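Local coordinates for extracellular solute-binding protein family 5 (Brucella melitensis, PDB 4ONY) that probably captures peptides or related solutes in the periplasm and delivers them to an ABC transporter for uptake, at residues L73-Q85 with E208-S220. Sequence-based numbering, arbitrary orientation.
Sequences LYNDGEFGNMVYQ and EPPIGSGPYVVAS
Two backbone hydrogen bonds, Y216 N to M82 O (3.3 Å, N-H...O angle 164°) and G214 N to V83 O (2.8 Å), join the irregular loop 73-85 to the glycine-rich lead-in and first residue of strand 216-222, an outermost strand of a four-stranded mixed sheet in the periplasmic binding protein fold of this family 5 solute-binding protein. Both glycines fit closely: G212 CA and G214 CA each make a CA-H...O contact, to V83 O and M82 O respectively, both at 3.3 Å. M82 makes a Met-aromatic contact with Y216; its chain bends at chi3, and SD sits 4.3 Å from the ring centroid, 34° off the normal. At the para end of the ring, Y216 OH bonds to the carbonyl of F249, which fixes that end. V83 divides its branches: with CG1 anti to the backbone N (chi1 174°), that methyl packs on G212, while CG2 lies 3.5 Å from Y216 O. L73 CD2 meets V218 CG2 at 4.0 Å, the side chains crossing at about a right angle. Y84 crosses P210 similarly, its OH against P210 CB, and a water in the plane of its ring links that OH to I211 O. Q85 OE1 accepts from both W236 NE1 and S213 OG, the latter at 2.7 Å; a second water accepts from Q85 N and donates to S213 OG.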
loop_
_atom_site.group_PDB
_atom_site.type_symbol
_atom_site.label_atom_id
_atom_site.label_comp_id
_atom_site.label_asym_id
_atom_site.label_seq_id
_atom_site.Cartn_x
_atom_site.Cartn_y
_atom_site.Cartn_z
ATOM N N LEU A 73 -6.434 15.047 -7.706
ATOM C CA LEU A 73 -7.068 16.060 -6.882
ATOM C C LEU A 73 -6.655 15.938 -5.422
ATOM O O LEU A 73 -6.337 16.943 -4.772
ATOM C CB LEU A 73 -8.594 15.999 -7.017
ATOM C CG LEU A 73 -9.123 16.263 -8.415
ATOM C CD1 LEU A 73 -10.572 15.791 -8.522
ATOM C CD2 LEU A 73 -9.054 17.754 -8.733
ATOM N N TYR A 74 -6.697 14.714 -4.917
ATOM C CA TYR A 74 -6.502 14.423 -3.520
ATOM C C TYR A 74 -6.173 12.919 -3.367
ATOM O O TYR A 74 -6.726 12.083 -4.062
ATOM C CB TYR A 74 -7.765 14.746 -2.716
ATOM C CG TYR A 74 -7.607 14.469 -1.242
ATOM C CD1 TYR A 74 -6.904 15.352 -0.437
ATOM C CD2 TYR A 74 -8.115 13.319 -0.667
ATOM C CE1 TYR A 74 -6.755 15.122 0.924
ATOM C CE2 TYR A 74 -7.947 13.050 0.682
ATOM C CZ TYR A 74 -7.252 13.961 1.468
ATOM O OH TYR A 74 -7.085 13.739 2.792
ATOM N N ASN A 75 -5.267 12.591 -2.483
ATOM C CA ASN A 75 -4.912 11.179 -2.200
ATOM C C ASN A 75 -4.473 10.369 -3.412
ATOM O O ASN A 75 -4.891 9.230 -3.615
ATOM C CB ASN A 75 -6.109 10.465 -1.549
ATOM C CG ASN A 75 -5.709 9.119 -0.954
ATOM O OD1 ASN A 75 -4.536 8.896 -0.669
ATOM N ND2 ASN A 75 -6.669 8.208 -0.804
ATOM N N ASP A 76 -3.682 10.973 -4.268
ATOM C CA ASP A 76 -3.316 10.305 -5.475
ATOM C C ASP A 76 -1.980 9.554 -5.225
ATOM O O ASP A 76 -1.037 10.132 -4.719
ATOM C CB ASP A 76 -3.180 11.301 -6.596
ATOM C CG ASP A 76 -2.985 10.620 -7.931
ATOM O OD1 ASP A 76 -1.849 10.147 -8.205
ATOM O OD2 ASP A 76 -3.961 10.577 -8.714
ATOM N N GLY A 77 -1.945 8.275 -5.606
ATOM C CA GLY A 77 -0.777 7.403 -5.425
ATOM C C GLY A 77 0.511 7.877 -6.079
ATOM O O GLY A 77 1.577 7.712 -5.526
ATOM N N GLU A 78 0.425 8.441 -7.270
ATOM C CA GLU A 78 1.608 8.893 -7.985
ATOM C C GLU A 78 1.840 10.368 -7.770
ATOM O O GLU A 78 2.991 10.763 -7.682
ATOM C CB GLU A 78 1.446 8.662 -9.498
ATOM C CG GLU A 78 1.262 7.222 -9.916
ATOM C CD GLU A 78 0.487 7.101 -11.240
ATOM O OE1 GLU A 78 -0.238 6.094 -11.369
ATOM O OE2 GLU A 78 0.590 7.986 -12.149
ATOM N N PHE A 79 0.767 11.183 -7.697
ATOM C CA PHE A 79 0.895 12.678 -7.601
ATOM C C PHE A 79 0.547 13.358 -6.292
ATOM O O PHE A 79 0.765 14.535 -6.176
ATOM C CB PHE A 79 0.063 13.344 -8.667
ATOM C CG PHE A 79 0.501 13.000 -10.031
ATOM C CD1 PHE A 79 1.740 13.456 -10.507
ATOM C CD2 PHE A 79 -0.287 12.207 -10.837
ATOM C CE1 PHE A 79 2.172 13.127 -11.786
ATOM C CE2 PHE A 79 0.137 11.866 -12.112
ATOM C CZ PHE A 79 1.360 12.330 -12.585
ATOM N N GLY A 80 0.029 12.629 -5.309
ATOM C CA GLY A 80 -0.279 13.217 -4.009
ATOM C C GLY A 80 -1.463 14.188 -4.079
ATOM O O GLY A 80 -2.407 13.967 -4.850
ATOM N N ASN A 81 -1.395 15.266 -3.301
ATOM C CA ASN A 81 -2.515 16.183 -3.191
ATOM C C ASN A 81 -2.256 17.483 -3.954
ATOM O O ASN A 81 -1.777 18.467 -3.400
ATOM C CB ASN A 81 -2.845 16.414 -1.699
ATOM C CG ASN A 81 -3.060 15.106 -0.918
ATOM O OD1 ASN A 81 -3.557 14.078 -1.438
ATOM N ND2 ASN A 81 -2.680 15.127 0.333
ATOM N N MET A 82 -2.605 17.514 -5.237
ATOM C CA MET A 82 -2.340 18.685 -6.059
ATOM C C MET A 82 -3.325 19.868 -5.951
ATOM O O MET A 82 -2.924 21.047 -6.171
ATOM C CB MET A 82 -2.179 18.274 -7.505
ATOM C CG MET A 82 -0.907 17.438 -7.724
ATOM S SD MET A 82 -0.487 17.340 -9.459
ATOM C CE MET A 82 -1.822 16.246 -9.976
ATOM N N VAL A 83 -4.578 19.586 -5.603
ATOM C CA VAL A 83 -5.588 20.632 -5.463
ATOM C C VAL A 83 -6.002 20.811 -3.998
ATOM O O VAL A 83 -5.910 21.902 -3.451
ATOM C CB VAL A 83 -6.818 20.329 -6.335
ATOM C CG1 VAL A 83 -7.931 21.335 -6.093
ATOM C CG2 VAL A 83 -6.396 20.340 -7.807
ATOM N N TYR A 84 -6.458 19.734 -3.374
ATOM C CA TYR A 84 -6.853 19.772 -1.998
ATOM C C TYR A 84 -5.694 19.357 -1.102
ATOM O O TYR A 84 -5.112 18.281 -1.289
ATOM C CB TYR A 84 -8.015 18.825 -1.792
ATOM C CG TYR A 84 -9.299 19.293 -2.494
ATOM C CD1 TYR A 84 -10.003 20.393 -2.036
ATOM C CD2 TYR A 84 -9.807 18.594 -3.588
ATOM C CE1 TYR A 84 -11.171 20.835 -2.676
ATOM C CE2 TYR A 84 -10.978 19.003 -4.211
ATOM C CZ TYR A 84 -11.654 20.115 -3.753
ATOM O OH TYR A 84 -12.809 20.497 -4.352
ATOM N N GLN A 85 -5.398 20.187 -0.102
ATOM C CA GLN A 85 -4.291 19.939 0.804
ATOM C C GLN A 85 -4.762 19.551 2.177
ATOM O O GLN A 85 -5.912 19.753 2.551
ATOM C CB GLN A 85 -3.435 21.174 0.915
ATOM C CG GLN A 85 -2.833 21.612 -0.392
ATOM C CD GLN A 85 -1.910 22.804 -0.234
ATOM O OE1 GLN A 85 -2.293 23.827 0.292
ATOM N NE2 GLN A 85 -0.670 22.654 -0.713
ATOM N N GLU A 208 -17.226 20.962 -12.877
ATOM C CA GLU A 208 -16.779 22.360 -12.667
ATOM C C GLU A 208 -15.429 22.342 -11.959
ATOM O O GLU A 208 -15.275 21.667 -10.935
ATOM C CB GLU A 208 -17.770 23.214 -11.849
ATOM N N PRO A 209 -14.453 23.087 -12.490
ATOM C CA PRO A 209 -13.136 23.031 -11.848
ATOM C C PRO A 209 -13.210 23.460 -10.379
ATOM O O PRO A 209 -13.679 24.541 -10.098
ATOM C CB PRO A 209 -12.292 24.023 -12.662
ATOM C CG PRO A 209 -13.026 24.184 -13.973
ATOM C CD PRO A 209 -14.486 24.020 -13.630
ATOM N N PRO A 210 -12.791 22.586 -9.447
ATOM C CA PRO A 210 -12.992 22.942 -8.043
ATOM C C PRO A 210 -11.851 23.829 -7.520
ATOM O O PRO A 210 -10.732 23.792 -8.040
ATOM C CB PRO A 210 -12.981 21.567 -7.350
ATOM C CG PRO A 210 -11.991 20.769 -8.157
ATOM C CD PRO A 210 -12.132 21.269 -9.590
ATOM N N ILE A 211 -12.126 24.594 -6.478
ATOM C CA ILE A 211 -11.109 25.473 -5.896
ATOM C C ILE A 211 -10.439 24.750 -4.737
ATOM O O ILE A 211 -11.145 24.261 -3.845
ATOM C CB ILE A 211 -11.772 26.729 -5.346
ATOM C CG1 ILE A 211 -12.367 27.572 -6.483
ATOM C CG2 ILE A 211 -10.798 27.540 -4.519
ATOM C CD1 ILE A 211 -11.366 28.053 -7.521
ATOM N N GLY A 212 -9.098 24.687 -4.760
ATOM C CA GLY A 212 -8.336 24.179 -3.615
ATOM C C GLY A 212 -7.221 25.133 -3.267
ATOM O O GLY A 212 -7.109 26.220 -3.895
ATOM N N SER A 213 -6.416 24.761 -2.257
ATOM C CA SER A 213 -5.256 25.573 -1.855
ATOM C C SER A 213 -3.945 25.058 -2.481
ATOM O O SER A 213 -2.874 25.673 -2.325
ATOM C CB SER A 213 -5.161 25.635 -0.330
ATOM O OG SER A 213 -4.929 24.351 0.215
ATOM N N GLY A 214 -4.024 23.946 -3.204
ATOM C CA GLY A 214 -2.848 23.344 -3.763
ATOM C C GLY A 214 -2.189 24.104 -4.904
ATOM O O GLY A 214 -2.727 25.069 -5.401
ATOM N N PRO A 215 -0.996 23.662 -5.304
ATOM C CA PRO A 215 -0.176 24.328 -6.321
ATOM C C PRO A 215 -0.687 24.276 -7.756
ATOM O O PRO A 215 -0.263 25.091 -8.562
ATOM C CB PRO A 215 1.164 23.591 -6.219
ATOM C CG PRO A 215 0.853 22.254 -5.594
ATOM C CD PRO A 215 -0.271 22.534 -4.656
ATOM N N TYR A 216 -1.583 23.343 -8.066
ATOM C CA TYR A 216 -2.112 23.179 -9.415
ATOM C C TYR A 216 -3.602 23.467 -9.464
ATOM O O TYR A 216 -4.327 23.080 -8.543
ATOM C CB TYR A 216 -1.800 21.762 -9.920
ATOM C CG TYR A 216 -0.336 21.514 -10.131
ATOM C CD1 TYR A 216 0.271 21.872 -11.317
ATOM C CD2 TYR A 216 0.449 20.963 -9.136
ATOM C CE1 TYR A 216 1.639 21.673 -11.521
ATOM C CE2 TYR A 216 1.832 20.760 -9.319
ATOM C CZ TYR A 216 2.415 21.118 -10.518
ATOM O OH TYR A 216 3.765 20.950 -10.731
ATOM N N VAL A 217 -4.049 24.183 -10.495
ATOM C CA VAL A 217 -5.462 24.374 -10.731
ATOM C C VAL A 217 -5.895 23.485 -11.899
ATOM O O VAL A 217 -5.090 23.097 -12.752
ATOM C CB VAL A 217 -5.820 25.836 -11.021
ATOM C CG1 VAL A 217 -5.333 26.745 -9.890
ATOM C CG2 VAL A 217 -5.233 26.314 -12.339
ATOM N N VAL A 218 -7.169 23.151 -11.925
ATOM C CA VAL A 218 -7.729 22.367 -12.996
ATOM C C VAL A 218 -8.006 23.309 -14.157
ATOM O O VAL A 218 -8.904 24.109 -14.092
ATOM C CB VAL A 218 -9.013 21.657 -12.515
ATOM C CG1 VAL A 218 -9.697 20.956 -13.666
ATOM C CG2 VAL A 218 -8.684 20.685 -11.383
ATOM N N ALA A 219 -7.208 23.205 -15.223
ATOM C CA ALA A 219 -7.288 24.093 -16.374
ATOM C C ALA A 219 -8.264 23.587 -17.437
ATOM O O ALA A 219 -8.886 24.377 -18.119
ATOM C CB ALA A 219 -5.918 24.233 -16.989
ATOM N N SER A 220 -8.384 22.281 -17.606
ATOM C CA SER A 220 -9.379 21.743 -18.537
ATOM C C SER A 220 -9.682 20.302 -18.240
ATOM O O SER A 220 -8.858 19.540 -17.690
ATOM C CB SER A 220 -8.965 21.850 -20.010
ATOM O OG SER A 220 -7.884 21.018 -20.269
HETATM O O HOH W 1 -13.560 23.058 -3.562
HETATM O O HOH W 2 -7.099 22.553 0.189
#